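Local coordinates for phycocyanobilin lyase subunit beta (Nostoc sp. PCC 7120, PDB 5N3U), which associates with CpcE to form a lyase that is probably required for attaching the phycocyanobilin chromophore to the phycocyanin alpha subunit CpcA, at residues Tyr81-Leu86 with Pro108-Ala113; Lys137-Leu142 with Gln162-Ile167. One frame throughout, in Å; residues are numbered along the deposited sequence.

Contact 1 of 2, residues Tyr81-Leu86 with Pro108-Ala113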
loop_
_atom_site.group_PDB
_atom_site.type_symbol
_atom_site.label_atom_id
_atom_site.label_comp_id
_atom_site.label_asym_id
_atom_site.label_seq_id
_atom_site.Cartn_x
_atom_site.Cartn_y
_atom_site.Cartn_z
ATOM N N TYR B 81 -8.293 6.270 9.893
ATOM C CA TYR B 81 -9.218 7.154 10.602
ATOM C C TYR B 81 -10.414 6.402 11.080
ATOM O O TYR B 81 -10.855 6.632 12.218
ATOM C CB TYR B 81 -9.684 8.348 9.736
ATOM C CG TYR B 81 -8.625 9.399 9.613
ATOM C CD1 TYR B 81 -8.298 10.199 10.716
ATOM C CD2 TYR B 81 -7.968 9.636 8.402
ATOM C CE1 TYR B 81 -7.316 11.194 10.618
ATOM C CE2 TYR B 81 -6.978 10.634 8.273
ATOM C CZ TYR B 81 -6.647 11.388 9.407
ATOM O OH TYR B 81 -5.704 12.409 9.300
ATOM N N SER B 82 -10.966 5.492 10.291
ATOM C CA SER B 82 -12.074 4.665 10.772
ATOM C C SER B 82 -11.670 3.896 12.014
ATOM O O SER B 82 -12.376 3.862 13.008
ATOM C CB SER B 82 -12.581 3.705 9.736
ATOM O OG SER B 82 -13.211 4.383 8.694
ATOM N N ILE B 83 -10.530 3.258 11.939
ATOM C CA ILE B 83 -10.050 2.444 13.027
ATOM C C ILE B 83 -9.757 3.298 14.256
ATOM O O ILE B 83 -10.026 2.901 15.373
ATOM C CB ILE B 83 -8.830 1.662 12.630
ATOM C CG1 ILE B 83 -9.148 0.742 11.421
ATOM C CG2 ILE B 83 -8.338 0.883 13.854
ATOM C CD1 ILE B 83 -10.250 -0.244 11.670
ATOM N N ARG B 84 -9.127 4.457 14.056
ATOM C CA ARG B 84 -8.856 5.347 15.159
ATOM C C ARG B 84 -10.164 5.835 15.879
ATOM O O ARG B 84 -10.219 5.969 17.095
ATOM C CB ARG B 84 -7.985 6.517 14.713
ATOM C CG ARG B 84 -7.372 7.311 15.890
ATOM C CD ARG B 84 -6.243 8.273 15.478
ATOM N NE ARG B 84 -5.349 7.700 14.448
ATOM C CZ ARG B 84 -5.318 7.988 13.149
ATOM N NH1 ARG B 84 -6.165 8.818 12.594
ATOM N NH2 ARG B 84 -4.425 7.382 12.362
ATOM N N THR B 85 -11.170 6.111 15.100
ATOM C CA THR B 85 -12.415 6.577 15.559
ATOM C C THR B 85 -13.126 5.489 16.321
ATOM O O THR B 85 -13.598 5.717 17.458
ATOM C CB THR B 85 -13.251 7.015 14.398
ATOM O OG1 THR B 85 -12.562 8.043 13.692
ATOM C CG2 THR B 85 -14.550 7.549 14.842
ATOM N N LEU B 86 -13.176 4.291 15.777
ATOM C CA LEU B 86 -13.675 3.147 16.561
ATOM C C LEU B 86 -12.941 2.903 17.829
ATOM O O LEU B 86 -13.570 2.605 18.858
ATOM C CB LEU B 86 -13.631 1.856 15.704
ATOM C CG LEU B 86 -14.624 1.791 14.642
ATOM C CD1 LEU B 86 -14.219 0.835 13.515
ATOM C CD2 LEU B 86 -16.007 1.526 15.216
ATOM N N PRO B 108 0.836 0.256 8.266
ATOM C CA PRO B 108 1.213 0.472 9.635
ATOM C C PRO B 108 0.362 1.445 10.412
ATOM O O PRO B 108 0.078 1.164 11.566
ATOM C CB PRO B 108 2.625 1.020 9.558
ATOM C CG PRO B 108 3.194 0.462 8.315
ATOM C CD PRO B 108 1.972 0.369 7.350
ATOM N N SER B 109 -0.080 2.534 9.797
ATOM C CA SER B 109 -0.901 3.486 10.468
ATOM C C SER B 109 -2.198 2.793 10.909
ATOM O O SER B 109 -2.737 3.087 12.020
ATOM C CB SER B 109 -1.284 4.681 9.514
ATOM O OG SER B 109 -1.786 4.229 8.252
ATOM N N VAL B 110 -2.703 1.868 10.080
ATOM C CA VAL B 110 -3.949 1.163 10.431
ATOM C C VAL B 110 -3.715 0.217 11.581
ATOM O O VAL B 110 -4.507 0.167 12.525
ATOM C CB VAL B 110 -4.497 0.417 9.233
ATOM C CG1 VAL B 110 -5.627 -0.553 9.654
ATOM C CG2 VAL B 110 -4.990 1.378 8.218
ATOM N N ARG B 111 -2.686 -0.603 11.482
ATOM C CA ARG B 111 -2.364 -1.573 12.494
ATOM C C ARG B 111 -2.094 -0.950 13.880
ATOM O O ARG B 111 -2.496 -1.529 14.906
ATOM C CB ARG B 111 -1.147 -2.402 12.036
ATOM C CG ARG B 111 -1.340 -3.135 10.706
ATOM C CD ARG B 111 -0.161 -4.008 10.291
ATOM N NE ARG B 111 -0.139 -5.141 11.199
ATOM C CZ ARG B 111 0.905 -5.913 11.415
ATOM N NH1 ARG B 111 2.059 -5.743 10.759
ATOM N NH2 ARG B 111 0.777 -6.874 12.290
ATOM N N ARG B 112 -1.353 0.175 13.929
ATOM C CA ARG B 112 -1.005 0.767 15.175
ATOM C C ARG B 112 -2.234 1.280 15.864
ATOM O O ARG B 112 -2.342 1.168 17.103
ATOM C CB ARG B 112 0.013 1.898 15.040
ATOM C CG ARG B 112 1.398 1.408 14.533
ATOM C CD ARG B 112 2.442 2.489 14.500
ATOM N NE ARG B 112 2.038 3.585 13.632
ATOM C CZ ARG B 112 2.650 3.928 12.474
ATOM N NH1 ARG B 112 3.734 3.294 12.032
ATOM N NH2 ARG B 112 2.150 4.890 11.768
ATOM N N ALA B 113 -3.134 1.880 15.098
ATOM C CA ALA B 113 -4.394 2.422 15.637
ATOM C C ALA B 113 -5.243 1.313 16.241
ATOM O O ALA B 113 -5.869 1.499 17.254
ATOM C CB ALA B 113 -5.196 3.204 14.565
HETATM O O HOH W 1 -2.389 5.266 13.346
#

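Contact 2 of 2, residues Lys137-Leu142 with Gln162-Ile167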
loop_
_atom_site.group_PDB
_atom_site.type_symbol
_atom_site.label_atom_id
_atom_site.label_comp_id
_atom_site.label_asym_id
_atom_site.label_seq_id
_atom_site.Cartn_x
_atom_site.Cartn_y
_atom_site.Cartn_z
ATOM N N LYS B 137 -9.511 -12.324 23.741
ATOM C CA LYS B 137 -9.191 -12.413 22.318
ATOM C C LYS B 137 -8.306 -11.226 21.926
ATOM O O LYS B 137 -7.434 -11.338 21.103
ATOM C CB LYS B 137 -10.466 -12.324 21.466
ATOM C CG LYS B 137 -11.506 -13.394 21.644
ATOM C CD LYS B 137 -10.989 -14.795 21.401
ATOM C CE LYS B 137 -10.693 -15.060 19.899
ATOM N NZ LYS B 137 -9.955 -16.390 19.972
ATOM N N ALA B 138 -8.559 -10.056 22.519
ATOM C CA ALA B 138 -7.719 -8.900 22.243
ATOM C C ALA B 138 -6.285 -9.156 22.646
ATOM O O ALA B 138 -5.358 -8.953 21.863
ATOM C CB ALA B 138 -8.272 -7.694 22.944
ATOM N N LEU B 139 -6.124 -9.739 23.828
ATOM C CA LEU B 139 -4.835 -10.116 24.312
ATOM C C LEU B 139 -4.163 -11.053 23.367
ATOM O O LEU B 139 -3.000 -10.818 22.998
ATOM C CB LEU B 139 -4.973 -10.737 25.748
ATOM C CG LEU B 139 -3.700 -11.359 26.301
ATOM C CD1 LEU B 139 -2.618 -10.305 26.423
ATOM C CD2 LEU B 139 -3.954 -12.063 27.656
ATOM N N GLU B 140 -4.845 -12.088 22.906
ATOM C CA GLU B 140 -4.203 -13.062 21.988
ATOM C C GLU B 140 -3.663 -12.348 20.770
ATOM O O GLU B 140 -2.592 -12.645 20.280
ATOM C CB GLU B 140 -5.173 -14.173 21.533
ATOM C CG GLU B 140 -5.596 -15.129 22.645
ATOM C CD GLU B 140 -6.932 -15.964 22.384
ATOM O OE1 GLU B 140 -7.544 -16.043 21.239
ATOM O OE2 GLU B 140 -7.441 -16.519 23.391
ATOM N N THR B 141 -4.437 -11.400 20.234
ATOM C CA THR B 141 -3.977 -10.708 19.043
ATOM C C THR B 141 -2.810 -9.834 19.353
ATOM O O THR B 141 -1.894 -9.746 18.534
ATOM C CB THR B 141 -5.120 -9.866 18.430
ATOM O OG1 THR B 141 -6.001 -10.807 17.838
ATOM C CG2 THR B 141 -4.679 -9.086 17.217
ATOM N N LEU B 142 -2.871 -9.127 20.469
ATOM C CA LEU B 142 -1.772 -8.264 20.838
ATOM C C LEU B 142 -0.487 -9.020 21.083
ATOM O O LEU B 142 0.597 -8.537 20.746
ATOM C CB LEU B 142 -2.108 -7.436 22.035
ATOM C CG LEU B 142 -3.050 -6.270 21.787
ATOM C CD1 LEU B 142 -3.599 -5.764 23.057
ATOM C CD2 LEU B 142 -2.344 -5.122 21.125
ATOM N N GLN B 162 -0.771 -2.770 27.809
ATOM C CA GLN B 162 -0.887 -2.042 29.050
ATOM C C GLN B 162 -2.290 -1.694 29.352
ATOM O O GLN B 162 -2.704 -1.588 30.511
ATOM C CB GLN B 162 -0.096 -0.744 28.970
ATOM C CG GLN B 162 0.143 -0.036 30.309
ATOM C CD GLN B 162 0.825 1.322 30.088
ATOM O OE1 GLN B 162 1.822 1.436 29.418
ATOM N NE2 GLN B 162 0.239 2.350 30.603
ATOM N N GLY B 163 -3.058 -1.379 28.321
ATOM C CA GLY B 163 -4.455 -1.121 28.522
ATOM C C GLY B 163 -5.245 -2.255 29.114
ATOM O O GLY B 163 -6.326 -2.031 29.652
ATOM N N LEU B 164 -4.765 -3.475 28.978
ATOM C CA LEU B 164 -5.468 -4.578 29.564
ATOM C C LEU B 164 -5.127 -4.859 31.087
ATOM O O LEU B 164 -5.512 -5.882 31.618
ATOM C CB LEU B 164 -5.241 -5.815 28.697
ATOM C CG LEU B 164 -5.832 -5.777 27.253
ATOM C CD1 LEU B 164 -5.303 -6.938 26.470
ATOM C CD2 LEU B 164 -7.328 -5.872 27.256
ATOM N N VAL B 165 -4.437 -3.940 31.748
ATOM C CA VAL B 165 -4.126 -4.031 33.200
ATOM C C VAL B 165 -5.350 -4.067 34.128
ATOM O O VAL B 165 -5.327 -4.722 35.145
ATOM C CB VAL B 165 -3.222 -2.834 33.609
ATOM C CG1 VAL B 165 -3.248 -2.542 35.119
ATOM C CG2 VAL B 165 -1.793 -3.096 33.128
ATOM N N ASN B 166 -6.419 -3.372 33.765
ATOM C CA ASN B 166 -7.681 -3.477 34.491
ATOM C C ASN B 166 -8.335 -4.879 34.535
ATOM O O ASN B 166 -9.408 -5.011 35.136
ATOM C CB ASN B 166 -8.708 -2.429 33.984
ATOM C CG ASN B 166 -9.096 -2.595 32.492
ATOM O OD1 ASN B 166 -8.457 -3.325 31.728
ATOM N ND2 ASN B 166 -10.140 -1.877 32.076
ATOM N N ILE B 167 -7.723 -5.917 33.934
ATOM C CA ILE B 167 -8.342 -7.244 33.887
ATOM C C ILE B 167 -7.463 -8.322 34.525
ATOM O O ILE B 167 -6.462 -8.724 33.962
ATOM C CB ILE B 167 -8.705 -7.622 32.454
ATOM C CG1 ILE B 167 -9.805 -6.678 31.921
ATOM C CG2 ILE B 167 -9.223 -9.074 32.366
ATOM C CD1 ILE B 167 -9.546 -6.225 30.539
#

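Contact 1 of 2, residues Tyr81-Leu86 with Pro108-Ala113
Ile83 packs against Ala113 and Val110 where two nearly parallel helices run side by side. The axes of the two segments come within 8.6 Å and differ in direction by 10°. The tight part is apolar. The CG2 methyl of Ile83 lies 4.0 Å from Ala113 CB and also meets the carbonyl carbon of Ala113. CG2 stands anti to the backbone N of Ile83, which leaves CG1 beside that N (chi1 -59°). CG1 thereby reaches Val110 CG1 at 4.1 Å, and the two side chains cross at about a right angle. The small Ala113 permits close backbones: its CA is 5.4 Å from Arg84 CA. Its CB also touches Arg84 CB at 4.3 Å.

The polar side is looser. No direct hydrogen bond joins the segments there. Instead, one water accepts from Arg84 NH2 at 3.1 Å and donates to Ser109 O at 2.6 Å. The water sits at the edge of the guanidinium, in its plane, as does Tyr81 CD1. Arg84 NE donates a hydrogen bond to Leu276 O of a CpcE subunit, and Ala113 packs on the same Leu276.

Both segments lie within the HEAT-repeat region, and their side-by-side run is consistent with the helix packing of an alpha-solenoid. Helix 95-104 covers Ile83 through Val97 and Leu98, and helix 46-59 packs on helix 76-89 through Tyr81 and Thr85.

Contact 2 of 2, residues Lys137-Leu142 with Gln162-Ile167
Leu164 puts its CD1 methyl against CA and CB of Leu139. The methyl is 3.9 Å from Leu139 CA and equally 3.9 Å from Leu139 CB. It also meets Leu142 CD1 at 4.0 Å, where the two leucines reach toward each other tip to tip. One methyl therefore touches two residues about a helical turn apart. Leu164 CG stands anti to its own carbonyl carbon (chi1 -65°), and the branch extends toward helix 130-145. Leu139 has CG anti to the backbone N (chi1 172°). Its CB makes the side-chain contact with Leu164, and its side chain also packs on Pro173 and Ile174 of helix 171-184. Trp123 and Ile174 also touch Leu164.

The contact joins helix 130-145 to residues 162-167, which lead from helix 151-163 toward helix 171-184. Elsewhere on helix 130-145, Lys137 NZ forms a salt bridge with Glu140 OE1 at 2.7 Å; Glu140 OE1 accepts with its syn lone pair. The same NZ pairs with Asp64 of a CpcE subunit.

Between the segments there is no hydrogen bond or salt bridge. They meet through buried apolar groups alone, consistent with the leucine-rich interior between helices of an alpha-solenoid.

Both contacts are buried, but contact 1 lies nearer the middle of the chain: its centre is about 7 Å from the centre of the chain, against about 11 Å for that of contact 2. Their own centres are about 17 Å apart and they do not touch. They share no helix. Contact 1 closes on helix 108-118, and the next helix, 130-145, opens contact 2; Leu142 packs on Ala115 between these helices. Contact 1 joins two helices lengthwise and buries 201 Å², with a water bridge beside its apolar part. Contact 2 sets helix 130-145 against Leu164 alone, buries 120 Å² and is purely apolar. Arg84, within contact 1, and Lys137, not touching 162-167, both reach CpcE.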